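Local atomic coordinates of lipoprotein (PDB entry 3O0Y), a protein that is of unknown function but, as a predicted lipoprotein of a family grouped with the MA peptidase clan, may be related to metallopeptidases. Residues G143-I148 / D175-T180; E322-Q327 / G332-R337; Y404-V409 / W446-N451. All blocks are in the same frame, centred on the assembly; numbering follows the deposited sequence.

Contact 1: G143-I148 / D175-T180; sequences GPLIDI and DKLAAT
Leu145 and Ile148, in the first turn of helix 144-154, meet Leu177 near the start of helix 174-190, and the backbones stay well apart: the closest pair of alpha carbons, Leu145 CA and Ala178 CA, is separated by 8.2 Å. Gly143 is the N-cap of the first helix. Its carbonyl opens the helical bonding by accepting twice, from Asp147 N at 2.8 Å from Gly143 O and from Ile146 N at 3.0 Å from that same oxygen. The positive phi of Gly143, 96°, fits a residue without a side chain, since a beta carbon would press on the carbonyl oxygen before it. The second segment is helical throughout, with Ala179 N bonded to Asp175 O.

Between the helices the contact is purely aliphatic and Leu177 is its hub. With CG set opposite the backbone N (chi1 175°), Leu177 sends both its methyls out to the other helix. Ile148 meets it tip to tip: Ile148 CD1 sits before the fork, 3.9 Å from Leu177 CD1 and 3.9 Å from Leu177 CD2. Leu145 comes alongside, running past Leu177 in the opposite sense, and its CD2 lies 4.0 Å from Leu177 CD2. That one methyl is thus shared by two residues three apart in sequence, whose side chains converge on it.

Around this small apolar patch, Val261 of helix 236-268 touches both Leu145 and Ala178, while Leu207 of helix 197-210 covers Leu145 and Tyr71 from a loop rests on Pro144 and Leu177. The hydroxyls of Tyr206 and Tyr258 bond to Leu145 O. The contact is buried packing that joins helices 144-154 and 174-190 within an all-helical cluster.

Contact 2: E322-Q327 / G332-R337; sequences EILLAQ and GTVGER
Leu324, near the end of helix 302-326, lies against Arg337 of helix 334-342, and the conformations of these two side chains decide the contact. They cross obliquely. The arginine leaves its backbone with CG opposite the carbonyl carbon, runs extended, then bends at chi3 (-74°), which folds the guanidinium back toward the start of its own helix instead of outward. Leu324 CD1 then lies over one face of that flat group, 3.9 Å above its plane and displaced toward the rim. Lower down, Leu324 CB comes within 3.6 Å of Arg337 NH1, and the aliphatic root joins in as Arg337 CB lies 4.1 Å from Leu324 CD1. Leu324 CD1 also lies 4.1 Å from Val334 CG1, so this methyl touches both the valine and the arginine.

The bend is fixed by a bond inside the segment: Arg337 NE donates to Thr333 O at 3.2 Å, nearly straight at 168°, with the oxygen close to the guanidinium plane but the donor standing above the carbonyl plane. Arg337 N reaches Thr333 O from the other face at 3.0 Å, so one carbonyl is gripped twice by one residue. Thr333, the N-cap, and Glu336 form a capping box at the start of this helix, Glu336 N giving to Thr333 OG1 at 2.9 Å and Thr333 N giving to Glu336 OE1 at the same length.

The charge lies beside the last turns of helix 302-326, where Asn321 OD1 bonds Arg337 NH2 and Tyr329 O bonds Arg337 NH1. The buried guanidinium is therefore held by neutral oxygens, with no carboxylate among these acceptors. NE, NH1 and NH2 all donate while a methyl packs over one face, which ties the short loop between the two helices, through Tyr329 O, to both of them.

Contact 3: Y404-V409 / W446-N451; sequences YTSPAV and WQIALN
Ile448, on helix 444-452, points at the chain as it leaves strand 402-405 and meets Tyr404, Ser406 and Pro407. Starting at the root, Ile448 CB is 4.2 Å from Tyr404 CE2. There the side chain forks. CG2, placed opposite the backbone N, reaches the extended chain after the strand: Ile448 CG2 is 3.7 Å from Ser406 OG and 4.2 Å from Pro407 CD, and it also touches Ser406 CB and Tyr404 CE2. CG1 takes the other direction, with chi1 at -75°, and carries the terminal methyl along the tyrosine ring, which runs past in the opposite sense. Ile448 CD1 ends 3.7 Å from Tyr404 CE2 and 3.8 Å from Tyr404 CD2, approaching the ring at a slant.

Ser406 OG donates to Pro407 O at 2.8 Å in the carbonyl plane, on a lone pair. An alanine here has no hydroxyl, so Pro407 O would probably lose this donor and the Ile448 CG2 methyl part of its packing.

Helix 444-452 begins with His444 and His445, the end of an HExxxGHH sequence consistent with a peptidase-like motif. Tyr404 OH bonds His445 ND1, and Leu452 touches Ser406 and Pro407, so the helix holds the exit of strand 402-405, at one edge of the three-stranded sheet, through its ends as well as through Ile448.

From the N terminus the three contacts follow one another in series, so none nests in or crosses another. Contact 1 closes first, over a largely helical excursion of 26 residues that includes helix 161-172, bringing helix 174-190 back against helix 144-154. Contact 2 comes next: only four residues separate its segments, in the short loop that joins helices 302-326 and 334-342. Contact 3 spans 36 residues carrying strand 416-419 and helix 432-439, and ties the edge of the small sheet to a helix. Contacts 1 and 2 lie on opposite sides of the chain's centre, their centres 47 Å apart; contact 3 is the most central, 26 Å from contact 1 and 37 Å from contact 2, centre to centre.

Contact 1: G143-I148 / D175-T180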
# COMPACT_ATOMS: atom_id res chain seq x y z
N GLY A 143 4.26 -4.28 -9.27
CA GLY A 143 4.02 -4.36 -10.70
C GLY A 143 3.36 -5.69 -11.03
O GLY A 143 3.32 -6.59 -10.20
N PRO A 144 2.86 -5.80 -12.28
CA PRO A 144 1.94 -6.92 -12.60
C PRO A 144 2.58 -8.30 -12.41
O PRO A 144 1.90 -9.25 -11.99
CB PRO A 144 1.52 -6.65 -14.04
CG PRO A 144 2.42 -5.50 -14.52
CD PRO A 144 2.89 -4.77 -13.31
N LEU A 145 3.88 -8.45 -12.66
CA LEU A 145 4.51 -9.78 -12.55
C LEU A 145 4.72 -10.23 -11.10
O LEU A 145 4.94 -11.41 -10.82
CB LEU A 145 5.81 -9.83 -13.39
CG LEU A 145 5.54 -9.68 -14.88
CD1 LEU A 145 6.86 -9.41 -15.69
CD2 LEU A 145 4.82 -10.89 -15.49
N ILE A 146 4.55 -9.32 -10.16
CA ILE A 146 4.67 -9.65 -8.75
C ILE A 146 3.27 -9.69 -8.21
O ILE A 146 2.89 -10.61 -7.48
CB ILE A 146 5.52 -8.58 -8.01
CG1 ILE A 146 6.97 -8.68 -8.41
CG2 ILE A 146 5.37 -8.74 -6.53
CD1 ILE A 146 7.97 -7.64 -7.68
N ASP A 147 2.45 -8.69 -8.53
CA ASP A 147 1.11 -8.66 -7.91
C ASP A 147 0.07 -9.62 -8.48
O ASP A 147 -0.84 -10.01 -7.78
CB ASP A 147 0.50 -7.27 -7.86
CG ASP A 147 1.42 -6.28 -7.11
OD1 ASP A 147 2.01 -6.68 -6.08
OD2 ASP A 147 1.63 -5.18 -7.64
N ILE A 148 0.11 -9.93 -9.75
CA ILE A 148 -0.93 -10.79 -10.30
C ILE A 148 -0.77 -12.20 -9.67
O ILE A 148 -1.75 -12.82 -9.21
CB ILE A 148 -0.86 -10.79 -11.81
CG1 ILE A 148 -1.40 -9.46 -12.37
CG2 ILE A 148 -1.67 -12.00 -12.45
CD1 ILE A 148 -1.06 -9.35 -13.82
N ASP A 175 1.34 -15.74 -21.35
CA ASP A 175 2.14 -15.39 -22.52
C ASP A 175 1.83 -13.98 -23.05
O ASP A 175 2.74 -13.18 -23.31
CB ASP A 175 2.02 -16.40 -23.68
CG ASP A 175 0.56 -16.74 -24.07
OD1 ASP A 175 -0.42 -16.46 -23.35
OD2 ASP A 175 0.41 -17.42 -25.12
N LYS A 176 0.54 -13.66 -23.16
CA LYS A 176 0.19 -12.33 -23.62
C LYS A 176 0.53 -11.32 -22.54
O LYS A 176 0.93 -10.23 -22.86
CB LYS A 176 -1.30 -12.25 -24.00
CG LYS A 176 -1.67 -10.93 -24.67
CD LYS A 176 -3.04 -10.99 -25.38
CE LYS A 176 -3.57 -9.59 -25.70
NZ LYS A 176 -4.99 -9.64 -26.17
N LEU A 177 0.32 -11.65 -21.28
CA LEU A 177 0.71 -10.72 -20.19
C LEU A 177 2.17 -10.28 -20.39
O LEU A 177 2.49 -9.07 -20.49
CB LEU A 177 0.58 -11.37 -18.84
CG LEU A 177 1.05 -10.60 -17.63
CD1 LEU A 177 0.23 -9.27 -17.51
CD2 LEU A 177 0.96 -11.49 -16.37
N ALA A 178 3.04 -11.28 -20.50
CA ALA A 178 4.49 -11.03 -20.66
C ALA A 178 4.82 -10.24 -21.91
O ALA A 178 5.61 -9.32 -21.82
CB ALA A 178 5.27 -12.30 -20.64
N ALA A 179 4.22 -10.58 -23.04
CA ALA A 179 4.57 -9.88 -24.32
C ALA A 179 4.14 -8.42 -24.24
O ALA A 179 4.88 -7.56 -24.64
CB ALA A 179 3.95 -10.55 -25.49
N THR A 180 2.99 -8.12 -23.59
CA THR A 180 2.55 -6.74 -23.57
C THR A 180 3.44 -5.94 -22.59
O THR A 180 3.73 -4.78 -22.86
CB THR A 180 1.05 -6.59 -23.26
OG1 THR A 180 0.74 -7.13 -21.95
CG2 THR A 180 0.14 -7.30 -24.33

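Contact 2: E322-Q327 / G332-R337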
# COMPACT_ATOMS: atom_id res chain seq x y z
N GLU A 322 15.10 11.80 25.83
CA GLU A 322 14.66 12.00 27.18
C GLU A 322 14.13 10.74 27.87
O GLU A 322 14.41 10.46 29.04
CB GLU A 322 13.55 13.04 27.27
CG GLU A 322 13.95 14.42 26.87
CD GLU A 322 15.02 15.06 27.68
OE1 GLU A 322 15.26 14.68 28.84
OE2 GLU A 322 15.58 16.05 27.15
N ILE A 323 13.36 9.98 27.12
CA ILE A 323 12.82 8.75 27.65
C ILE A 323 13.95 7.77 27.91
O ILE A 323 13.95 7.09 28.94
CB ILE A 323 11.73 8.22 26.71
CG1 ILE A 323 10.58 9.22 26.58
CG2 ILE A 323 11.29 6.79 27.03
CD1 ILE A 323 9.67 8.92 25.40
N LEU A 324 14.89 7.63 26.94
CA LEU A 324 16.05 6.80 27.11
C LEU A 324 16.86 7.12 28.35
O LEU A 324 17.23 6.22 29.11
CB LEU A 324 16.94 6.77 25.84
CG LEU A 324 16.37 5.94 24.68
CD1 LEU A 324 16.92 6.46 23.37
CD2 LEU A 324 16.61 4.40 24.89
N LEU A 325 17.18 8.39 28.55
CA LEU A 325 17.94 8.81 29.68
C LEU A 325 17.25 8.37 30.96
O LEU A 325 17.92 7.86 31.89
CB LEU A 325 18.03 10.37 29.73
CG LEU A 325 18.99 10.94 28.71
CD1 LEU A 325 18.94 12.47 28.77
CD2 LEU A 325 20.38 10.53 28.93
N ALA A 326 15.92 8.51 31.02
CA ALA A 326 15.18 8.20 32.19
C ALA A 326 15.22 6.68 32.52
O ALA A 326 15.00 6.27 33.67
CB ALA A 326 13.71 8.68 32.10
N GLN A 327 15.44 5.87 31.51
CA GLN A 327 15.62 4.42 31.68
C GLN A 327 17.05 4.02 31.95
O GLN A 327 17.33 2.82 32.14
CB GLN A 327 15.12 3.65 30.44
CG GLN A 327 13.63 3.76 30.20
CD GLN A 327 12.85 3.38 31.41
OE1 GLN A 327 13.03 2.30 31.96
NE2 GLN A 327 11.90 4.20 31.75
N GLY A 332 25.61 7.45 23.60
CA GLY A 332 25.54 7.27 22.15
C GLY A 332 24.27 7.91 21.58
O GLY A 332 23.44 8.53 22.31
N THR A 333 24.13 7.75 20.27
CA THR A 333 22.99 8.33 19.57
C THR A 333 21.73 7.58 19.98
O THR A 333 21.78 6.46 20.55
CB THR A 333 23.18 8.22 18.09
OG1 THR A 333 23.13 6.85 17.72
CG2 THR A 333 24.48 8.91 17.66
N VAL A 334 20.58 8.19 19.68
CA VAL A 334 19.32 7.49 19.86
C VAL A 334 19.33 6.13 19.08
O VAL A 334 18.93 5.10 19.55
CB VAL A 334 18.14 8.39 19.45
CG1 VAL A 334 16.89 7.53 19.39
CG2 VAL A 334 17.95 9.54 20.44
N GLY A 335 19.81 6.15 17.85
CA GLY A 335 19.90 4.97 17.08
C GLY A 335 20.76 3.87 17.67
O GLY A 335 20.36 2.70 17.69
N GLU A 336 21.92 4.25 18.19
CA GLU A 336 22.79 3.31 18.84
C GLU A 336 22.10 2.67 20.00
O GLU A 336 22.29 1.48 20.25
CB GLU A 336 24.07 4.01 19.29
CG GLU A 336 25.00 4.15 18.06
CD GLU A 336 26.09 5.19 18.20
OE1 GLU A 336 26.11 5.99 19.16
OE2 GLU A 336 26.88 5.29 17.23
N ARG A 337 21.37 3.49 20.74
CA ARG A 337 20.69 2.98 21.93
C ARG A 337 19.57 1.99 21.56
O ARG A 337 19.39 0.93 22.21
CB ARG A 337 20.21 4.12 22.84
CG ARG A 337 21.36 4.64 23.71
CD ARG A 337 21.03 5.86 24.51
NE ARG A 337 21.00 7.03 23.63
CZ ARG A 337 20.52 8.24 23.96
NH1 ARG A 337 20.01 8.48 25.16
NH2 ARG A 337 20.56 9.27 23.07

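Contact 3: Y404-V409 / W446-N451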
# COMPACT_ATOMS: atom_id res chain seq x y z
N TYR A 404 -1.20 -4.80 5.75
CA TYR A 404 -2.63 -5.01 5.92
C TYR A 404 -3.19 -5.17 4.52
O TYR A 404 -2.87 -4.37 3.61
CB TYR A 404 -3.32 -3.81 6.59
CG TYR A 404 -4.82 -3.95 6.63
CD1 TYR A 404 -5.42 -4.79 7.49
CD2 TYR A 404 -5.64 -3.26 5.74
CE1 TYR A 404 -6.79 -4.94 7.51
CE2 TYR A 404 -6.98 -3.39 5.75
CZ TYR A 404 -7.57 -4.25 6.58
OH TYR A 404 -8.92 -4.39 6.58
N THR A 405 -4.01 -6.18 4.35
CA THR A 405 -4.84 -6.35 3.11
C THR A 405 -6.30 -6.19 3.37
O THR A 405 -6.80 -6.67 4.38
CB THR A 405 -4.56 -7.69 2.42
OG1 THR A 405 -4.75 -8.77 3.34
CG2 THR A 405 -3.11 -7.73 1.90
N SER A 406 -6.96 -5.40 2.52
CA SER A 406 -8.39 -5.10 2.70
C SER A 406 -9.28 -6.33 2.62
O SER A 406 -8.96 -7.32 1.94
CB SER A 406 -8.80 -4.13 1.63
OG SER A 406 -10.26 -3.98 1.57
N PRO A 407 -10.40 -6.30 3.35
CA PRO A 407 -11.41 -7.34 3.06
C PRO A 407 -11.98 -7.24 1.62
O PRO A 407 -11.90 -6.21 0.98
CB PRO A 407 -12.52 -7.02 4.03
CG PRO A 407 -12.01 -5.86 4.91
CD PRO A 407 -10.96 -5.19 4.11
N ALA A 408 -12.54 -8.32 1.14
CA ALA A 408 -13.42 -8.24 -0.02
C ALA A 408 -14.66 -7.43 0.40
O ALA A 408 -15.05 -7.49 1.58
CB ALA A 408 -13.83 -9.70 -0.40
N VAL A 409 -15.23 -6.68 -0.53
CA VAL A 409 -16.37 -5.81 -0.21
C VAL A 409 -17.44 -6.59 0.52
O VAL A 409 -17.97 -6.15 1.53
CB VAL A 409 -16.92 -5.09 -1.42
CG1 VAL A 409 -18.03 -4.11 -1.00
CG2 VAL A 409 -15.83 -4.38 -2.09
N TRP A 446 -9.36 -0.46 10.77
CA TRP A 446 -10.48 0.30 11.25
C TRP A 446 -10.89 1.31 10.15
O TRP A 446 -12.08 1.46 9.85
CB TRP A 446 -10.13 0.97 12.57
CG TRP A 446 -11.33 1.45 13.37
CD1 TRP A 446 -11.77 2.74 13.49
CD2 TRP A 446 -12.13 0.67 14.23
NE1 TRP A 446 -12.80 2.80 14.37
CE2 TRP A 446 -13.06 1.55 14.83
CE3 TRP A 446 -12.16 -0.69 14.57
CZ2 TRP A 446 -14.02 1.12 15.74
CZ3 TRP A 446 -13.10 -1.09 15.47
CH2 TRP A 446 -13.98 -0.20 16.09
N GLN A 447 -9.91 1.97 9.56
CA GLN A 447 -10.17 3.04 8.59
C GLN A 447 -10.71 2.48 7.30
O GLN A 447 -11.80 2.90 6.85
CB GLN A 447 -8.92 3.86 8.36
CG GLN A 447 -9.01 4.95 7.33
CD GLN A 447 -8.73 4.44 5.95
OE1 GLN A 447 -7.62 4.05 5.64
NE2 GLN A 447 -9.75 4.61 5.05
N ILE A 448 -10.01 1.48 6.77
CA ILE A 448 -10.44 0.88 5.46
C ILE A 448 -11.83 0.23 5.54
O ILE A 448 -12.68 0.39 4.69
CB ILE A 448 -9.37 -0.09 4.96
CG1 ILE A 448 -8.20 0.73 4.43
CG2 ILE A 448 -9.89 -1.10 3.89
CD1 ILE A 448 -6.96 -0.05 4.19
N ALA A 449 -12.07 -0.52 6.59
CA ALA A 449 -13.34 -1.13 6.80
C ALA A 449 -14.48 -0.13 6.96
O ALA A 449 -15.57 -0.27 6.35
CB ALA A 449 -13.26 -2.11 8.05
N LEU A 450 -14.25 0.94 7.73
CA LEU A 450 -15.25 2.02 7.79
C LEU A 450 -15.50 2.63 6.41
O LEU A 450 -16.63 2.91 6.08
CB LEU A 450 -14.89 3.07 8.85
CG LEU A 450 -15.11 2.65 10.28
CD1 LEU A 450 -14.44 3.68 11.27
CD2 LEU A 450 -16.67 2.46 10.61
N ASN A 451 -14.45 2.86 5.62
CA ASN A 451 -14.66 3.45 4.32
C ASN A 451 -15.49 2.51 3.44
O ASN A 451 -16.40 2.99 2.76
CB ASN A 451 -13.34 3.69 3.66
CG ASN A 451 -13.43 4.65 2.48
OD1 ASN A 451 -14.54 5.03 1.99
ND2 ASN A 451 -12.28 5.03 2.00